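NDP-N-acetyl-D-galactosaminuronic acid dehydrogenase (Methanosarcina mazei Go1, PDB 3G79) probably catalyses the NAD-dependent oxidation of UDP-N-acetyl-alpha-D-mannosamine to UDP-N-acetyl-alpha-D-mannosaminouronate, reducing two NAD(+) for each sugar. Local coordinates at residues A[269-272]-A[273-276]; A[446-449]-A[450-454]; A[407-410]-A[411-415]; A[422-425]-A[426-429]. One frame throughout, in Å; residues are numbered along the deposited sequence.

Along the chain the order is interaction 1, then 3, 4 and 2. Interaction 1 stands apart. It is where helix 263-271 of the central domain gives way to a loop, and its centre is about 25 Å from that of interaction 2. The other three belong to the UDP binding domain and its six-stranded parallel sheet. Residues 407-415 lead into strand 417-420, residues 422-429 follow that strand, and residues 446-454 run from the adjacent strand 445-448 into a loop. Interactions 2 and 4 touch: Arg450 and Val452 pack on the 422-429 segment. Interaction 3 lies about 15 Å from interaction 4, centre to centre. One contact thus belongs to the subunit interface and three to the nucleotide-sugar domain.

Interaction 1. Residues A[269-272]-A[273-276]; sequences GVDS and LKGE
Lys274 folds back over Asp271 in a local salt bridge where helix 263-271 passes into a loop. The lysine NZ is 3.2 Å from Asp271 OD2. The same NZ donates to the backbone oxygen Asp271 O, at a modelled 2.5 Å. That length is very short, and its exact value is doubtful. The lysine gets there by bending at chi2 (58°) and again at chi4, and its CE passes 3.5 Å from Asp271 O. The aspartate and lysine side chains cross at a slant.

This helix belongs to the central domain, through which dehydrogenases of this family dimerise. Val270, Ser272 and Leu273 pack on Ala237, Ile224 and Arg182 of the second subunit, respectively. Within the chain, Val270 and Leu273 also touch Arg280.

The backbone makes a tight turn off the helix end. Leu273 N donates to Val270 O at 3.2 Å, from above the carbonyl plane. One residue earlier, Gly269 O takes two bonds from Ser272. The N-H and the hydroxyl of Ser272 thus both bond to the last turn of the helix, with OG in the carbonyl plane. Leu273 CD1 rests 3.6 Å from Val270 O.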
ATOM      1  N   GLY A 269      -6.395 -14.094   2.259  1.00 26.94           N
ATOM      2  CA  GLY A 269      -5.880 -14.491   0.953  1.00 27.94           C
ATOM      3  C   GLY A 269      -4.815 -13.542   0.435  1.00 29.85           C
ATOM      4  O   GLY A 269      -3.675 -13.967   0.236  1.00 30.51           O
ATOM      5  N   VAL A 270      -5.156 -12.255   0.261  1.00 30.59           N
ATOM      6  CA  VAL A 270      -4.198 -11.265  -0.242  1.00 31.93           C
ATOM      7  C   VAL A 270      -2.898 -11.223   0.586  1.00 34.41           C
ATOM      8  O   VAL A 270      -1.779 -11.199   0.055  1.00 36.01           O
ATOM      9  CB  VAL A 270      -4.783  -9.832  -0.218  1.00 31.82           C
ATOM     10  CG1 VAL A 270      -3.699  -8.820  -0.425  1.00 16.22           C
ATOM     11  CG2 VAL A 270      -5.828  -9.623  -1.272  1.00 16.75           C
ATOM     12  N   ASP A 271      -3.070 -11.196   1.899  1.00 34.86           N
ATOM     13  CA  ASP A 271      -2.005 -11.027   2.854  1.00 34.12           C
ATOM     14  C   ASP A 271      -1.056 -12.214   2.878  1.00 33.01           C
ATOM     15  O   ASP A 271      -0.016 -12.165   3.531  1.00 32.69           O
ATOM     16  CB  ASP A 271      -2.644 -10.776   4.217  1.00 35.03           C
ATOM     17  CG  ASP A 271      -1.642 -10.605   5.311  1.00 49.90           C
ATOM     18  OD1 ASP A 271      -1.041  -9.517   5.368  1.00 36.69           O
ATOM     19  OD2 ASP A 271      -1.472 -11.554   6.119  1.00 35.91           O
ATOM     20  N   SER A 272      -1.383 -13.271   2.148  1.00 33.15           N
ATOM     21  CA  SER A 272      -0.494 -14.434   2.094  1.00 34.12           C
ATOM     22  C   SER A 272       0.648 -14.238   1.120  1.00 35.77           C
ATOM     23  O   SER A 272       1.418 -15.174   0.869  1.00 36.67           O
ATOM     24  CB  SER A 272      -1.242 -15.694   1.695  1.00 34.10           C
ATOM     25  OG  SER A 272      -1.245 -15.841   0.293  1.00 27.99           O
ATOM     26  N   LEU A 273       0.733 -13.053   0.526  1.00 36.14           N
ATOM     27  CA  LEU A 273       1.889 -12.685  -0.284  1.00 36.80           C
ATOM     28  C   LEU A 273       2.889 -11.908   0.575  1.00 36.98           C
ATOM     29  O   LEU A 273       2.600 -10.790   1.049  1.00 36.09           O
ATOM     30  CB  LEU A 273       1.443 -11.867  -1.483  1.00 37.49           C
ATOM     31  CG  LEU A 273       0.786 -12.758  -2.524  1.00 47.34           C
ATOM     32  CD1 LEU A 273      -0.394 -12.058  -3.187  1.00 37.93           C
ATOM     33  CD2 LEU A 273       1.861 -13.145  -3.528  1.00 38.24           C
ATOM     34  N   LYS A 274       4.055 -12.512   0.777  1.00 38.56           N
ATOM     35  CA  LYS A 274       5.000 -12.023   1.785  1.00 41.20           C
ATOM     36  C   LYS A 274       6.185 -11.284   1.168  1.00 42.80           C
ATOM     37  O   LYS A 274       6.749 -11.739   0.161  1.00 41.29           O
ATOM     38  CB  LYS A 274       5.480 -13.162   2.702  1.00 41.64           C
ATOM     39  CG  LYS A 274       4.743 -13.327   4.038  1.00 53.09           C
ATOM     40  CD  LYS A 274       3.250 -13.560   3.913  1.00 40.58           C
ATOM     41  CE  LYS A 274       2.635 -13.584   5.301  1.00 53.12           C
ATOM     42  NZ  LYS A 274       1.409 -12.750   5.466  1.00 40.04           N
ATOM     43  N   GLY A 275       6.539 -10.149   1.800  1.00 45.55           N
ATOM     44  CA  GLY A 275       7.508  -9.166   1.258  1.00 47.71           C
ATOM     45  C   GLY A 275       8.952  -9.601   1.371  1.00 50.03           C
ATOM     46  O   GLY A 275       9.229 -10.765   1.759  1.00 51.34           O
ATOM     47  N   GLU A 276       9.892  -8.690   1.082  1.00 50.15           N
ATOM     48  CA  GLU A 276       9.630  -7.270   0.898  1.00 50.07           C
ATOM     49  C   GLU A 276       9.679  -6.808  -0.583  1.00 48.51           C
ATOM     50  O   GLU A 276      10.271  -7.471  -1.454  1.00 48.03           O
ATOM     51  CB  GLU A 276      10.543  -6.427   1.828  1.00 51.41           C
ATOM     52  CG  GLU A 276      11.553  -5.465   1.154  1.00 80.78           C
ATOM     53  CD  GLU A 276      12.803  -6.150   0.617  1.00 53.22           C
ATOM     54  OE1 GLU A 276      13.713  -6.456   1.422  1.00 81.22           O
ATOM     55  OE2 GLU A 276      12.899  -6.358  -0.610  1.00 81.07           O
TER

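Interaction 2. Residues A[446-449]-A[450-454]; sequences IIDG and RNVIE
Asp448 turns its carboxylate toward the loop 450-454 and takes up backbone N-H groups there. OD1 accepts from Arg450 N at 3.1 Å, and the bond is fairly straight (158°). OD2 accepts from Ile453 N, also at 3.1 Å and almost linear at 174°. A weak, strongly bent bond runs from Val452 N to the same OD2 at 2.9 Å. Both oxygens are thus used, OD2 twice. Arg450 N and Ile453 N approach well out of the carboxylate plane, from opposite faces. CG lies anti to the backbone N (chi1 -168°), which carries the acid off the strand end and over the turning chain. These several bonds fix the rotation of the buried carboxylate.

Apolar contact closes the other end of the loop. Ile446 and Ile453 reach for each other tip to tip, with their CD1 atoms 4.0 Å apart. The Arg450 chain lies against Gly449, its CD 3.2 Å from Gly449 O. Its NE is satisfied by Leu421 O and its NH2 by Gly288 O. Glu454 OE1 accepts from Glu457 N and caps the start of helix 455-459.

The bond from Arg450 N to Asp448 OD1 makes an Asx turn. It sits at the C-terminal end of strand 445-448, as the chain leaves the parallel sheet of a Rossmann-like UDP binding domain.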
ATOM      1  N   ILE A 446     -27.629  -5.445  15.906  1.00 30.50           N
ATOM      2  CA  ILE A 446     -26.213  -5.129  16.163  1.00 29.60           C
ATOM      3  C   ILE A 446     -25.495  -4.839  14.842  1.00 28.66           C
ATOM      4  O   ILE A 446     -25.573  -5.631  13.928  1.00 28.02           O
ATOM      5  CB  ILE A 446     -25.469  -6.260  17.003  1.00 29.42           C
ATOM      6  CG1 ILE A 446     -24.013  -5.902  17.290  1.00 28.64           C
ATOM      7  CG2 ILE A 446     -25.445  -7.590  16.298  1.00 29.36           C
ATOM      8  CD1 ILE A 446     -23.771  -5.477  18.678  1.00 28.63           C
ATOM      9  N   ILE A 447     -24.799  -3.701  14.771  1.00 29.02           N
ATOM     10  CA  ILE A 447     -23.973  -3.271  13.600  1.00 28.03           C
ATOM     11  C   ILE A 447     -22.503  -3.061  14.035  1.00 27.61           C
ATOM     12  O   ILE A 447     -22.224  -2.237  14.920  1.00 29.03           O
ATOM     13  CB  ILE A 447     -24.506  -1.930  12.998  1.00 27.53           C
ATOM     14  CG1 ILE A 447     -25.770  -2.124  12.152  1.00 14.59           C
ATOM     15  CG2 ILE A 447     -23.550  -1.411  11.979  1.00 13.10           C
ATOM     16  CD1 ILE A 447     -26.980  -2.467  12.840  1.00 28.20           C
ATOM     17  N   ASP A 448     -21.585  -3.806  13.425  1.00 26.69           N
ATOM     18  CA  ASP A 448     -20.152  -3.859  13.812  1.00 27.18           C
ATOM     19  C   ASP A 448     -19.223  -3.129  12.861  1.00 27.40           C
ATOM     20  O   ASP A 448     -19.075  -3.514  11.702  1.00 27.80           O
ATOM     21  CB  ASP A 448     -19.661  -5.321  13.885  1.00 27.79           C
ATOM     22  CG  ASP A 448     -18.278  -5.463  14.566  1.00 44.36           C
ATOM     23  OD1 ASP A 448     -17.838  -4.515  15.241  1.00 27.54           O
ATOM     24  OD2 ASP A 448     -17.638  -6.533  14.452  1.00 27.25           O
ATOM     25  N   GLY A 449     -18.563  -2.093  13.359  1.00 28.28           N
ATOM     26  CA  GLY A 449     -17.657  -1.291  12.544  1.00 28.01           C
ATOM     27  C   GLY A 449     -16.203  -1.690  12.709  1.00 27.97           C
ATOM     28  O   GLY A 449     -15.319  -1.250  11.940  1.00 27.72           O
ATOM     29  N   ARG A 450     -15.960  -2.544  13.690  1.00 28.40           N
ATOM     30  CA  ARG A 450     -14.614  -2.875  14.105  1.00 29.33           C
ATOM     31  C   ARG A 450     -14.275  -4.376  14.194  1.00 29.85           C
ATOM     32  O   ARG A 450     -13.282  -4.733  14.782  1.00 30.57           O
ATOM     33  CB  ARG A 450     -14.283  -2.129  15.409  1.00 29.54           C
ATOM     34  CG  ARG A 450     -14.413  -0.618  15.276  1.00 27.18           C
ATOM     35  CD  ARG A 450     -13.442  -0.028  14.222  1.00 30.35           C
ATOM     36  NE  ARG A 450     -13.573   1.426  14.118  1.00 26.90           N
ATOM     37  CZ  ARG A 450     -12.767   2.230  13.401  1.00 33.13           C
ATOM     38  NH1 ARG A 450     -11.732   1.727  12.706  1.00 26.59           N
ATOM     39  NH2 ARG A 450     -12.981   3.559  13.400  1.00 26.30           N
ATOM     40  N   ASN A 451     -15.056  -5.254  13.582  1.00 30.42           N
ATOM     41  CA  ASN A 451     -14.698  -6.676  13.556  1.00 31.75           C
ATOM     42  C   ASN A 451     -14.448  -7.262  14.956  1.00 34.03           C
ATOM     43  O   ASN A 451     -13.541  -8.048  15.118  1.00 34.96           O
ATOM     44  CB  ASN A 451     -13.459  -6.936  12.676  1.00 31.46           C
ATOM     45  CG  ASN A 451     -13.257  -8.429  12.353  1.00 35.21           C
ATOM     46  OD1 ASN A 451     -14.205  -9.158  12.110  1.00 32.49           O
ATOM     47  ND2 ASN A 451     -12.016  -8.879  12.364  1.00 32.66           N
ATOM     48  N   VAL A 452     -15.241  -6.885  15.962  1.00 34.56           N
ATOM     49  CA  VAL A 452     -15.148  -7.518  17.279  1.00 34.09           C
ATOM     50  C   VAL A 452     -16.283  -8.487  17.627  1.00 33.93           C
ATOM     51  O   VAL A 452     -16.164  -9.261  18.562  1.00 33.46           O
ATOM     52  CB  VAL A 452     -15.021  -6.479  18.403  1.00 34.37           C
ATOM     53  CG1 VAL A 452     -13.980  -5.430  18.045  1.00 38.88           C
ATOM     54  CG2 VAL A 452     -16.350  -5.840  18.705  1.00 38.99           C
ATOM     55  N   ILE A 453     -17.379  -8.446  16.877  1.00 35.06           N
ATOM     56  CA  ILE A 453     -18.561  -9.265  17.164  1.00 35.37           C
ATOM     57  C   ILE A 453     -18.561 -10.504  16.277  1.00 36.43           C
ATOM     58  O   ILE A 453     -18.456 -10.422  15.044  1.00 37.05           O
ATOM     59  CB  ILE A 453     -19.886  -8.425  17.046  1.00 35.29           C
ATOM     60  CG1 ILE A 453     -20.290  -7.893  18.408  1.00 28.14           C
ATOM     61  CG2 ILE A 453     -21.071  -9.236  16.659  1.00 27.81           C
ATOM     62  CD1 ILE A 453     -19.900  -6.528  18.615  1.00 36.32           C
ATOM     63  N   GLU A 454     -18.672 -11.657  16.914  1.00 36.62           N
ATOM     64  CA  GLU A 454     -18.761 -12.910  16.192  1.00 36.87           C
ATOM     65  C   GLU A 454     -20.212 -13.066  15.746  1.00 36.03           C
ATOM     66  O   GLU A 454     -21.105 -13.202  16.581  1.00 35.86           O
ATOM     67  CB  GLU A 454     -18.304 -14.084  17.074  1.00 37.28           C
ATOM     68  CG  GLU A 454     -17.813 -15.310  16.292  1.00 57.58           C
ATOM     69  CD  GLU A 454     -18.943 -16.135  15.693  1.00 38.29           C
ATOM     70  OE1 GLU A 454     -19.751 -16.682  16.475  1.00 57.86           O
ATOM     71  OE2 GLU A 454     -19.020 -16.245  14.445  1.00 57.94           O
TER

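Interaction 3. Residues A[407-410]-A[411-415]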
ATOM      1  N   ASN A 407     -21.081   3.193  31.896  1.00 45.18           N
ATOM      2  CA  ASN A 407     -21.763   1.890  32.047  1.00 43.43           C
ATOM      3  C   ASN A 407     -22.613   1.409  30.863  1.00 41.81           C
ATOM      4  O   ASN A 407     -23.570   2.056  30.414  1.00 41.38           O
ATOM      5  CB  ASN A 407     -22.398   1.694  33.461  1.00 43.11           C
ATOM      6  CG  ASN A 407     -23.911   1.867  33.493  1.00 48.73           C
ATOM      7  OD1 ASN A 407     -24.655   0.897  33.346  1.00 42.80           O
ATOM      8  ND2 ASN A 407     -24.368   3.095  33.721  1.00 42.70           N
ATOM      9  N   LEU A 408     -22.181   0.258  30.354  1.00 40.62           N
ATOM     10  CA  LEU A 408     -22.686  -0.350  29.148  1.00 39.13           C
ATOM     11  C   LEU A 408     -24.179  -0.581  29.276  1.00 40.23           C
ATOM     12  O   LEU A 408     -24.939  -0.249  28.368  1.00 40.65           O
ATOM     13  CB  LEU A 408     -21.964  -1.676  28.919  1.00 36.91           C
ATOM     14  CG  LEU A 408     -21.493  -2.049  27.513  1.00 44.28           C
ATOM     15  CD1 LEU A 408     -21.495  -3.553  27.320  1.00 35.24           C
ATOM     16  CD2 LEU A 408     -22.308  -1.375  26.461  1.00 34.87           C
ATOM     17  N   GLU A 409     -24.575  -1.125  30.428  1.00 41.07           N
ATOM     18  CA  GLU A 409     -25.952  -1.523  30.736  1.00 41.51           C
ATOM     19  C   GLU A 409     -26.923  -0.378  30.478  1.00 40.46           C
ATOM     20  O   GLU A 409     -27.967  -0.557  29.833  1.00 40.49           O
ATOM     21  CB  GLU A 409     -26.044  -2.004  32.201  1.00 42.72           C
ATOM     22  CG  GLU A 409     -27.283  -2.843  32.581  1.00 58.67           C
ATOM     23  CD  GLU A 409     -28.558  -2.019  32.818  1.00 44.13           C
ATOM     24  OE1 GLU A 409     -28.474  -0.849  33.257  1.00 58.93           O
ATOM     25  OE2 GLU A 409     -29.669  -2.557  32.570  1.00 59.22           O
ATOM     26  N   GLU A 410     -26.590   0.809  30.972  1.00 39.07           N
ATOM     27  CA  GLU A 410     -27.571   1.876  30.862  1.00 37.89           C
ATOM     28  C   GLU A 410     -27.662   2.319  29.403  1.00 35.83           C
ATOM     29  O   GLU A 410     -28.735   2.560  28.883  1.00 35.46           O
ATOM     30  CB  GLU A 410     -27.367   3.001  31.920  1.00 38.01           C
ATOM     31  CG  GLU A 410     -26.438   4.158  31.615  1.00 39.09           C
ATOM     32  CD  GLU A 410     -26.629   5.347  32.602  1.00 39.66           C
ATOM     33  OE1 GLU A 410     -26.348   6.506  32.204  1.00 39.05           O
ATOM     34  OE2 GLU A 410     -27.068   5.123  33.766  1.00 39.38           O
ATOM     35  N   VAL A 411     -26.518   2.345  28.738  1.00 35.05           N
ATOM     36  CA  VAL A 411     -26.449   2.672  27.321  1.00 33.84           C
ATOM     37  C   VAL A 411     -27.186   1.653  26.451  1.00 32.63           C
ATOM     38  O   VAL A 411     -27.907   2.026  25.539  1.00 32.38           O
ATOM     39  CB  VAL A 411     -25.014   2.822  26.870  1.00 33.65           C
ATOM     40  CG1 VAL A 411     -24.956   2.878  25.351  1.00 18.81           C
ATOM     41  CG2 VAL A 411     -24.423   4.076  27.480  1.00 17.81           C
ATOM     42  N   VAL A 412     -27.041   0.377  26.766  1.00 32.38           N
ATOM     43  CA  VAL A 412     -27.632  -0.668  25.944  1.00 32.56           C
ATOM     44  C   VAL A 412     -29.098  -0.950  26.263  1.00 33.32           C
ATOM     45  O   VAL A 412     -29.835  -1.416  25.395  1.00 33.66           O
ATOM     46  CB  VAL A 412     -26.765  -1.950  25.974  1.00 32.21           C
ATOM     47  CG1 VAL A 412     -27.515  -3.177  25.485  1.00 15.71           C
ATOM     48  CG2 VAL A 412     -25.586  -1.742  25.142  1.00 15.04           C
ATOM     49  N   ARG A 413     -29.539  -0.646  27.481  1.00 34.43           N
ATOM     50  CA  ARG A 413     -30.908  -0.994  27.861  1.00 35.13           C
ATOM     51  C   ARG A 413     -31.960  -0.329  26.980  1.00 34.47           C
ATOM     52  O   ARG A 413     -31.891   0.865  26.707  1.00 34.61           O
ATOM     53  CB  ARG A 413     -31.177  -0.807  29.368  1.00 36.00           C
ATOM     54  CG  ARG A 413     -31.764   0.506  29.804  1.00 60.45           C
ATOM     55  CD  ARG A 413     -32.337   0.363  31.193  1.00 36.94           C
ATOM     56  NE  ARG A 413     -32.286   1.639  31.899  1.00 61.11           N
ATOM     57  CZ  ARG A 413     -31.362   1.971  32.801  1.00 38.76           C
ATOM     58  NH1 ARG A 413     -31.407   3.166  33.384  1.00 61.53           N
ATOM     59  NH2 ARG A 413     -30.401   1.113  33.139  1.00 61.36           N
ATOM     60  N   ASN A 414     -32.888  -1.146  26.492  1.00 34.21           N
ATOM     61  CA  ASN A 414     -33.981  -0.690  25.631  1.00 34.03           C
ATOM     62  C   ASN A 414     -33.571  -0.228  24.214  1.00 33.43           C
ATOM     63  O   ASN A 414     -34.382   0.319  23.471  1.00 33.60           O
ATOM     64  CB  ASN A 414     -34.827   0.358  26.374  1.00 34.34           C
ATOM     65  CG  ASN A 414     -35.453  -0.210  27.642  1.00 48.81           C
ATOM     66  OD1 ASN A 414     -35.784  -1.393  27.694  1.00 35.72           O
ATOM     67  ND2 ASN A 414     -35.607   0.619  28.670  1.00 35.17           N
ATOM     68  N   ALA A 415     -32.327  -0.477  23.826  1.00 32.73           N
ATOM     69  CA  ALA A 415     -31.830   0.007  22.545  1.00 32.34           C
ATOM     70  C   ALA A 415     -32.286  -0.829  21.342  1.00 32.37           C
ATOM     71  O   ALA A 415     -32.243  -2.046  21.369  1.00 32.27           O
ATOM     72  CB  ALA A 415     -30.334   0.123  22.576  1.00 32.07           C
TER
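Arg413 arches back over the last turn of helix 408-412 to form a salt bridge with Glu409. Its CB sits 3.3 Å from Glu409 O. CG lies beside two backbone oxygens, 3.8 Å from Glu410 O and slightly farther from Glu409 O. CD comes within 4.2 Å of Glu409 OE2. At the tip NH2 meets Glu409 OE1 at 2.8 Å, with the carboxylate oxygen at the edge of the guanidinium, near its plane. NH2 also lies 3.8 Å from Glu410 CB. The two flat groups are turned 33° from each other, and the side chains cross rather than run alongside. The glutamate bends at chi2 (-79°), which swings its carboxylate back toward the arginine.

The backbone supports this i to i+4 pairing. Arg413 N donates to Glu409 O, and Val412 N donates to Leu408 O at 2.7 Å. At the front of the helix, Asn407 is the N-cap. Its OD1 accepts from Glu410 N at 3.1 Å, the donor lying above the amide carbonyl plane. A type II turn, Val412 to Ala415, starts on the last helical residue.

On another flank Leu408 and Val412 lie side by side, CD2 to CG2 3.6 Å. Both rest on Leu359 of strand 355-359. Val411 packs on Ala357 of that strand and on Met390 and His392 of strand 388-392. Trp434 and Val438 of helix 432-439 border the helix, touching Leu408 and Glu409, and Val412 and Arg413, respectively.

Interaction 4. Residues A[422-425]-A[426-429]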
ATOM      1  N   ALA A 422     -15.613   1.546  18.074  1.00 34.07           N
ATOM      2  CA  ALA A 422     -14.245   1.403  18.543  1.00 34.87           C
ATOM      3  C   ALA A 422     -14.048  -0.058  18.811  1.00 36.78           C
ATOM      4  O   ALA A 422     -14.963  -0.723  19.272  1.00 38.81           O
ATOM      5  CB  ALA A 422     -14.051   2.170  19.788  1.00 34.64           C
ATOM      6  N   GLY A 423     -12.872  -0.585  18.523  1.00 36.97           N
ATOM      7  CA  GLY A 423     -12.582  -1.971  18.875  1.00 37.40           C
ATOM      8  C   GLY A 423     -12.184  -2.257  20.328  1.00 37.70           C
ATOM      9  O   GLY A 423     -11.489  -3.249  20.583  1.00 38.04           O
ATOM     10  N   HIS A 424     -12.650  -1.438  21.285  1.00 36.68           N
ATOM     11  CA  HIS A 424     -12.346  -1.645  22.710  1.00 35.17           C
ATOM     12  C   HIS A 424     -12.519  -3.088  23.123  1.00 37.55           C
ATOM     13  O   HIS A 424     -13.325  -3.812  22.530  1.00 37.99           O
ATOM     14  CB  HIS A 424     -13.228  -0.773  23.572  1.00 32.59           C
ATOM     15  CG  HIS A 424     -12.981   0.680  23.380  1.00 31.46           C
ATOM     16  ND1 HIS A 424     -11.743   1.182  23.030  1.00 31.39           N
ATOM     17  CD2 HIS A 424     -13.803   1.745  23.492  1.00 31.50           C
ATOM     18  CE1 HIS A 424     -11.824   2.492  22.913  1.00 31.52           C
ATOM     19  NE2 HIS A 424     -13.061   2.861  23.204  1.00 31.49           N
ATOM     20  N   SER A 425     -11.771  -3.518  24.139  1.00 39.13           N
ATOM     21  CA  SER A 425     -11.808  -4.923  24.542  1.00 40.37           C
ATOM     22  C   SER A 425     -13.141  -5.290  25.200  1.00 41.22           C
ATOM     23  O   SER A 425     -13.642  -6.434  25.034  1.00 42.81           O
ATOM     24  CB  SER A 425     -10.606  -5.275  25.425  1.00 40.95           C
ATOM     25  OG  SER A 425      -9.405  -5.332  24.658  1.00 48.20           O
ATOM     26  N   ALA A 426     -13.730  -4.319  25.907  1.00 39.47           N
ATOM     27  CA  ALA A 426     -15.059  -4.474  26.491  1.00 39.07           C
ATOM     28  C   ALA A 426     -16.078  -4.964  25.451  1.00 39.23           C
ATOM     29  O   ALA A 426     -16.996  -5.744  25.770  1.00 40.33           O
ATOM     30  CB  ALA A 426     -15.519  -3.170  27.100  1.00 39.11           C
ATOM     31  N   TYR A 427     -15.895  -4.530  24.208  1.00 37.59           N
ATOM     32  CA  TYR A 427     -16.826  -4.877  23.154  1.00 37.00           C
ATOM     33  C   TYR A 427     -16.529  -6.250  22.568  1.00 37.58           C
ATOM     34  O   TYR A 427     -17.427  -6.907  22.055  1.00 37.59           O
ATOM     35  CB  TYR A 427     -16.875  -3.782  22.082  1.00 36.04           C
ATOM     36  CG  TYR A 427     -17.125  -2.389  22.646  1.00 18.54           C
ATOM     37  CD1 TYR A 427     -17.772  -2.213  23.874  1.00 35.49           C
ATOM     38  CD2 TYR A 427     -16.723  -1.263  21.959  1.00 35.28           C
ATOM     39  CE1 TYR A 427     -17.994  -0.974  24.382  1.00 18.30           C
ATOM     40  CE2 TYR A 427     -16.965  -0.005  22.457  1.00 18.24           C
ATOM     41  CZ  TYR A 427     -17.597   0.129  23.669  1.00 35.12           C
ATOM     42  OH  TYR A 427     -17.834   1.386  24.166  1.00 19.82           O
ATOM     43  N   SER A 428     -15.277  -6.694  22.664  1.00 38.40           N
ATOM     44  CA  SER A 428     -14.910  -8.040  22.197  1.00 39.06           C
ATOM     45  C   SER A 428     -15.410  -9.108  23.170  1.00 38.37           C
ATOM     46  O   SER A 428     -15.584 -10.275  22.792  1.00 37.90           O
ATOM     47  CB  SER A 428     -13.389  -8.157  21.995  1.00 40.03           C
ATOM     48  OG  SER A 428     -13.086  -8.918  20.821  1.00 62.85           O
ATOM     49  N   SER A 429     -15.644  -8.693  24.419  1.00 38.28           N
ATOM     50  CA  SER A 429     -16.197  -9.574  25.431  1.00 38.36           C
ATOM     51  C   SER A 429     -17.723  -9.523  25.469  1.00 39.33           C
ATOM     52  O   SER A 429     -18.343 -10.383  26.087  1.00 40.28           O
ATOM     53  CB  SER A 429     -15.586  -9.292  26.806  1.00 38.20           C
ATOM     54  OG  SER A 429     -15.939  -8.004  27.255  1.00 61.68           O
TER
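His424 and Tyr427 lie side by side, with the histidine CB over one face of the phenol ring. This is a CH-pi contact: CB is 4.2 Å from the ring centroid and displaced toward the rim. With CG beside the backbone N and anti to the carbonyl carbon (chi1 -52°), the Tyr427 ring lies under His424 CB. The two rings meet obliquely, planes at 48°, and their nearest atoms are His424 CD2 and Tyr427 CE2 at 3.8 Å. Ala422 serves both rings. Its O lies in the plane of the tyrosine at the ring edge, 3.3 Å from Tyr427 CD2. Its CB sits over the centre of one imidazole face.

The backbone sets this pairing. Tyr427 N donates to His424 O at 3.2 Å, from well above the carbonyl plane, and Ser428 N adds a weak bond to the same oxygen. One residue on, Ser429 N donates to Ser425 O at 3.1 Å. Ser429 OG turns back to Ala426 O at 2.9 Å. The result is one short, weakly bonded helical turn.

A second shell pins the polar ends. His424 ND1 bonds to Asp366 N and NE2 to Asp393 OD1, while Tyr395 stacks edge-to-face on the imidazole. Ser425 OG is held by Asp366 OD1.

The turn follows strand 417-420 of the parallel sheet. Tyr427 OH bonds to His392 ND1 of strand 388-392, and Val452, in the loop after strand 445-448, packs against Tyr427 and Ser428.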